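PDB 5G5Y: ABC transporter, substrate-binding protein, which serves as the solute-binding protein of the FusABC-MsmK ABC transporter, binding short- and long-chain fructooligosaccharides such as kestose, nystose and inulin, with a preference for longer ones, for import. Local coordinates for residues A[195-200]-A[231-236]; A[450-455]-A[460-465]. All blocks are in the same frame, centred on the assembly; numbering follows the deposited sequence.

In the fold
Both contacts lie on the same side of the chain's centre, about 13 Å apart between their centres. They come in series along the sequence: contact 1 closes before contact 2 opens. Contact 1 sets the 3-10 segment 195-200 against helix 225-239, and contact 2 pairs the end of helix 429-455 with helix 459-472. Two polar bridges join them, Lys232 NZ to Asp460 OD1 at 2.9 Å and a probable hydrogen bond from Arg235 NH1 to Ile454 O at 3.0 Å. Helix 225-239 thus touches all three other elements, tying C-terminal helices to the part of the chain that carries the second calcium site, which includes Asp223 and Asn224.

Contact 1. Residues A[195-200]-A[231-236]; sequences KFLFAA and VKFIRQ
Phe198 brings the far end of its ring against Val231, with CZ 3.6 Å from Val231 CG2 and 3.5 Å from the backbone N of the same residue. CE2 shares in the touch on CG2, and the valine sets that methyl beside its own backbone N by placing CG1 anti to it (chi1 177°), which explains why one ring end meets both atoms. Ile234 reaches another part of the ring: its CG1 approaches the edge, near the ring plane, 3.9 Å from Phe198 CE1, and the two side chains cross at about a right angle.

A second apolar pair is looser. Leu197 points toward the helix, and its CD1 stands 4.4 Å from Phe233 CE2, again at a ring edge.

In the fold, this joins a 3-10 turn in the loop between strands 181-183 and 210-212 to helix 225-239. The turn is documented by Phe198 N to Lys195 O at 2.9 Å and Ala200 N to Leu197 O at 3.1 Å, both i to i-3 bonds. All the touching residues are buried.

No hydrogen bond crosses between the segments, so dispersion and burial carry the contact. Tyr227, one turn before Val231, meets the Phe198 ring edge-to-face. Helix 157-169 covers Phe233 through Thr157 and Ile161, while Arg450 and Trp453 of helix 429-455 touch Val231.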
# COMPACT_ATOMS: atom_id res chain seq x y z
N LYS A 195 -4.47 3.49 -15.05
CA LYS A 195 -4.48 2.06 -15.42
C LYS A 195 -5.71 1.30 -14.86
O LYS A 195 -6.12 0.26 -15.43
CB LYS A 195 -3.15 1.35 -15.09
CG LYS A 195 -2.88 1.17 -13.59
CD LYS A 195 -1.68 0.28 -13.29
CE LYS A 195 -0.38 0.72 -13.96
NZ LYS A 195 0.13 1.99 -13.34
N PHE A 196 -6.34 1.81 -13.80
CA PHE A 196 -7.64 1.31 -13.33
C PHE A 196 -8.67 1.02 -14.47
O PHE A 196 -9.44 0.03 -14.43
CB PHE A 196 -8.24 2.29 -12.29
CG PHE A 196 -9.59 1.90 -11.82
CD1 PHE A 196 -9.74 0.88 -10.87
CD2 PHE A 196 -10.71 2.47 -12.37
CE1 PHE A 196 -11.00 0.47 -10.45
CE2 PHE A 196 -11.98 2.06 -11.96
CZ PHE A 196 -12.11 1.06 -11.01
N LEU A 197 -8.68 1.86 -15.49
CA LEU A 197 -9.68 1.74 -16.57
C LEU A 197 -9.41 0.56 -17.50
O LEU A 197 -10.30 0.16 -18.24
CB LEU A 197 -9.77 3.02 -17.41
CG LEU A 197 -10.39 4.25 -16.72
CD1 LEU A 197 -10.52 5.40 -17.71
CD2 LEU A 197 -11.74 3.95 -16.08
N PHE A 198 -8.19 0.02 -17.50
CA PHE A 198 -7.85 -1.06 -18.45
C PHE A 198 -8.72 -2.30 -18.30
O PHE A 198 -8.94 -3.01 -19.29
CB PHE A 198 -6.36 -1.42 -18.37
CG PHE A 198 -5.48 -0.51 -19.21
CD1 PHE A 198 -5.79 0.86 -19.39
CD2 PHE A 198 -4.35 -1.01 -19.85
CE1 PHE A 198 -4.97 1.68 -20.17
CE2 PHE A 198 -3.54 -0.20 -20.62
CZ PHE A 198 -3.85 1.15 -20.79
N ALA A 199 -9.18 -2.55 -17.08
CA ALA A 199 -10.01 -3.70 -16.75
C ALA A 199 -11.37 -3.69 -17.47
O ALA A 199 -11.98 -4.75 -17.66
CB ALA A 199 -10.19 -3.82 -15.24
N ALA A 200 -11.80 -2.51 -17.92
CA ALA A 200 -12.95 -2.45 -18.83
C ALA A 200 -12.76 -3.26 -20.10
O ALA A 200 -13.77 -3.64 -20.70
CB ALA A 200 -13.33 -1.00 -19.15
N VAL A 231 -4.84 0.75 -24.08
CA VAL A 231 -3.98 1.81 -24.58
C VAL A 231 -4.66 2.53 -25.76
O VAL A 231 -4.65 3.76 -25.81
CB VAL A 231 -2.56 1.30 -24.96
CG1 VAL A 231 -1.74 2.44 -25.54
CG2 VAL A 231 -1.85 0.73 -23.76
N LYS A 232 -5.27 1.76 -26.65
CA LYS A 232 -5.95 2.33 -27.82
C LYS A 232 -7.10 3.23 -27.36
O LYS A 232 -7.36 4.25 -27.97
CB LYS A 232 -6.44 1.25 -28.75
CG LYS A 232 -5.28 0.58 -29.46
CD LYS A 232 -5.75 -0.56 -30.32
CE LYS A 232 -6.42 -0.04 -31.56
NZ LYS A 232 -6.33 -1.03 -32.66
N PHE A 233 -7.72 2.88 -26.23
CA PHE A 233 -8.80 3.72 -25.68
C PHE A 233 -8.26 5.07 -25.17
O PHE A 233 -8.80 6.13 -25.52
CB PHE A 233 -9.56 2.99 -24.54
CG PHE A 233 -10.59 3.84 -23.87
CD1 PHE A 233 -11.80 4.13 -24.52
CD2 PHE A 233 -10.37 4.35 -22.60
CE1 PHE A 233 -12.74 4.95 -23.92
CE2 PHE A 233 -11.34 5.17 -21.98
CZ PHE A 233 -12.52 5.45 -22.63
N ILE A 234 -7.17 5.05 -24.40
CA ILE A 234 -6.59 6.29 -23.90
C ILE A 234 -6.09 7.14 -25.12
O ILE A 234 -6.27 8.38 -25.13
CB ILE A 234 -5.47 6.04 -22.87
CG1 ILE A 234 -5.98 5.19 -21.67
CG2 ILE A 234 -4.92 7.38 -22.36
CD1 ILE A 234 -7.16 5.75 -20.92
N ARG A 235 -5.51 6.48 -26.12
CA ARG A 235 -5.16 7.17 -27.40
C ARG A 235 -6.36 7.90 -28.06
O ARG A 235 -6.22 9.02 -28.54
CB ARG A 235 -4.51 6.21 -28.36
CG ARG A 235 -4.28 6.77 -29.76
CD ARG A 235 -3.34 7.95 -29.79
NE ARG A 235 -3.22 8.50 -31.15
CZ ARG A 235 -2.51 9.57 -31.48
NH1 ARG A 235 -1.82 10.24 -30.59
NH2 ARG A 235 -2.51 10.00 -32.74
N GLN A 236 -7.51 7.25 -28.10
CA GLN A 236 -8.75 7.89 -28.55
C GLN A 236 -9.05 9.15 -27.78
O GLN A 236 -9.36 10.17 -28.39
CB GLN A 236 -9.95 6.97 -28.44
CG GLN A 236 -10.02 5.83 -29.43
CD GLN A 236 -11.27 4.98 -29.16
OE1 GLN A 236 -11.22 4.01 -28.40
NE2 GLN A 236 -12.39 5.38 -29.74

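Contact 2. Residues A[450-455]-A[460-465]; sequences RAEWIV and DTEWDD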
# COMPACT_ATOMS: atom_id res chain seq x y z
N ARG A 450 4.01 3.01 -23.50
CA ARG A 450 2.63 3.33 -23.22
C ARG A 450 2.35 4.84 -23.46
O ARG A 450 1.34 5.19 -24.09
CB ARG A 450 2.26 2.88 -21.80
CG ARG A 450 0.79 2.83 -21.51
CD ARG A 450 0.54 2.66 -20.00
NE ARG A 450 0.80 3.87 -19.23
CZ ARG A 450 0.35 4.12 -17.99
NH1 ARG A 450 -0.38 3.23 -17.33
NH2 ARG A 450 0.62 5.28 -17.43
N ALA A 451 3.24 5.70 -22.99
CA ALA A 451 3.11 7.14 -23.15
C ALA A 451 3.19 7.50 -24.65
O ALA A 451 2.39 8.30 -25.13
CB ALA A 451 4.18 7.86 -22.35
N GLU A 452 4.14 6.89 -25.37
CA GLU A 452 4.34 7.16 -26.81
C GLU A 452 3.14 6.76 -27.61
O GLU A 452 2.74 7.47 -28.53
CB GLU A 452 5.53 6.39 -27.38
CG GLU A 452 6.87 6.92 -26.94
CD GLU A 452 8.06 6.07 -27.43
OE1 GLU A 452 7.86 5.20 -28.32
OE2 GLU A 452 9.19 6.28 -26.88
N TRP A 453 2.56 5.61 -27.27
CA TRP A 453 1.39 5.16 -27.95
C TRP A 453 0.19 6.03 -27.75
O TRP A 453 -0.70 6.03 -28.61
CB TRP A 453 1.06 3.72 -27.57
CG TRP A 453 2.10 2.75 -28.09
CD1 TRP A 453 2.84 2.84 -29.24
CD2 TRP A 453 2.48 1.54 -27.46
NE1 TRP A 453 3.67 1.74 -29.36
CE2 TRP A 453 3.44 0.91 -28.29
CE3 TRP A 453 2.06 0.89 -26.30
CZ2 TRP A 453 4.00 -0.31 -27.97
CZ3 TRP A 453 2.63 -0.34 -25.98
CH2 TRP A 453 3.56 -0.94 -26.81
N ILE A 454 0.14 6.75 -26.64
CA ILE A 454 -0.95 7.67 -26.37
C ILE A 454 -0.71 9.05 -27.03
O ILE A 454 -1.64 9.61 -27.65
CB ILE A 454 -1.18 7.84 -24.86
CG1 ILE A 454 -1.73 6.52 -24.30
CG2 ILE A 454 -2.15 9.00 -24.58
CD1 ILE A 454 -1.54 6.36 -22.80
N VAL A 455 0.49 9.58 -26.87
CA VAL A 455 0.79 10.93 -27.33
C VAL A 455 1.12 10.94 -28.82
O VAL A 455 0.75 11.88 -29.49
CB VAL A 455 1.91 11.59 -26.53
CG1 VAL A 455 2.24 12.97 -27.09
CG2 VAL A 455 1.50 11.73 -25.07
N ASP A 460 -0.55 -0.35 -33.09
CA ASP A 460 -0.83 -1.56 -33.90
C ASP A 460 0.43 -2.10 -34.57
O ASP A 460 0.68 -3.30 -34.52
CB ASP A 460 -1.92 -1.34 -34.97
CG ASP A 460 -3.31 -1.18 -34.39
OD1 ASP A 460 -3.57 -1.62 -33.24
OD2 ASP A 460 -4.17 -0.59 -35.08
N THR A 461 1.27 -1.22 -35.12
CA THR A 461 2.45 -1.67 -35.84
C THR A 461 3.61 -2.04 -34.93
O THR A 461 4.42 -2.92 -35.26
CB THR A 461 2.85 -0.63 -36.92
OG1 THR A 461 1.72 -0.50 -37.80
CG2 THR A 461 4.03 -1.10 -37.73
N GLU A 462 3.68 -1.41 -33.76
CA GLU A 462 4.81 -1.54 -32.86
C GLU A 462 4.61 -2.66 -31.82
O GLU A 462 5.59 -3.03 -31.15
CB GLU A 462 5.03 -0.22 -32.12
CG GLU A 462 5.50 0.90 -33.03
CD GLU A 462 5.83 2.20 -32.31
OE1 GLU A 462 5.90 2.23 -31.05
OE2 GLU A 462 6.10 3.19 -33.05
N TRP A 463 3.38 -3.16 -31.70
CA TRP A 463 3.03 -4.10 -30.63
C TRP A 463 3.87 -5.37 -30.62
O TRP A 463 4.42 -5.74 -29.57
CB TRP A 463 1.53 -4.40 -30.67
CG TRP A 463 1.04 -5.32 -29.57
CD1 TRP A 463 0.66 -6.62 -29.70
CD2 TRP A 463 0.85 -4.98 -28.19
NE1 TRP A 463 0.25 -7.12 -28.47
CE2 TRP A 463 0.36 -6.13 -27.54
CE3 TRP A 463 1.06 -3.80 -27.45
CZ2 TRP A 463 0.08 -6.14 -26.17
CZ3 TRP A 463 0.76 -3.81 -26.10
CH2 TRP A 463 0.28 -4.97 -25.47
N ASP A 464 3.99 -6.02 -31.78
CA ASP A 464 4.72 -7.30 -31.86
C ASP A 464 6.20 -7.13 -31.49
O ASP A 464 6.74 -7.93 -30.70
CB ASP A 464 4.55 -7.99 -33.22
CG ASP A 464 3.20 -8.69 -33.38
OD1 ASP A 464 2.40 -8.77 -32.40
OD2 ASP A 464 2.93 -9.18 -34.50
N ASP A 465 6.84 -6.07 -31.98
CA ASP A 465 8.26 -5.85 -31.61
C ASP A 465 8.44 -5.51 -30.12
O ASP A 465 9.46 -5.82 -29.50
CB ASP A 465 8.92 -4.73 -32.41
CG ASP A 465 9.27 -5.15 -33.85
OD1 ASP A 465 9.21 -6.33 -34.18
OD2 ASP A 465 9.61 -4.26 -34.64
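Glu462 and Trp453 meet where the two helices come nearest in register, their CA atoms 9.0 Å apart. The glutamate directs its carboxylate at the indole edge, and Trp453 NE1 donates to Glu462 OE1 at 2.8 Å. The bond is bent, with an N-H...O angle of 146°: OE1 lies somewhat out of the indole plane, and the N-H reaches it from above the carboxylate plane rather than within it. Glu462 holds CG anti to its carbonyl carbon and runs extended from there, which carries the carboxylate to the indole N-H. Its CB, placed by the backbone, already lies 3.6 Å from Trp453 NE1. Glu452 OE1 comes within 4.5 Å of Glu462 OE1, a like-charge approach. Lys449 forms salt bridges to both of these oxygens and would be expected to ease it, while Asn458 donates to Glu462 OE2 and Arg448 pairs with Glu452 OE2.

Trp463 follows, and its six-membered ring meets the benzo end of the Trp453 indole. The closest atoms are Trp463 CE3 and Trp453 CH2, 3.9 Å apart, and the ring centroids are separated by 5.8 Å. With planes at 49°, the pair is oblique. Tyr466, one turn beyond Glu462, packs edge-to-face on Trp453, and Lys228 makes a cation-pi contact with Trp463. Trp463 also lies about 5 Å, side chain to side chain, from Asp223 of the second calcium site.

The segment axes approach to 11.4 Å at their closest, a distance spanned by Trp453, Glu462 and Trp463. Their directions differ by 167°, and helix 429-455 turns through a short loop into helix 459-472: the geometry of an antiparallel helical hairpin.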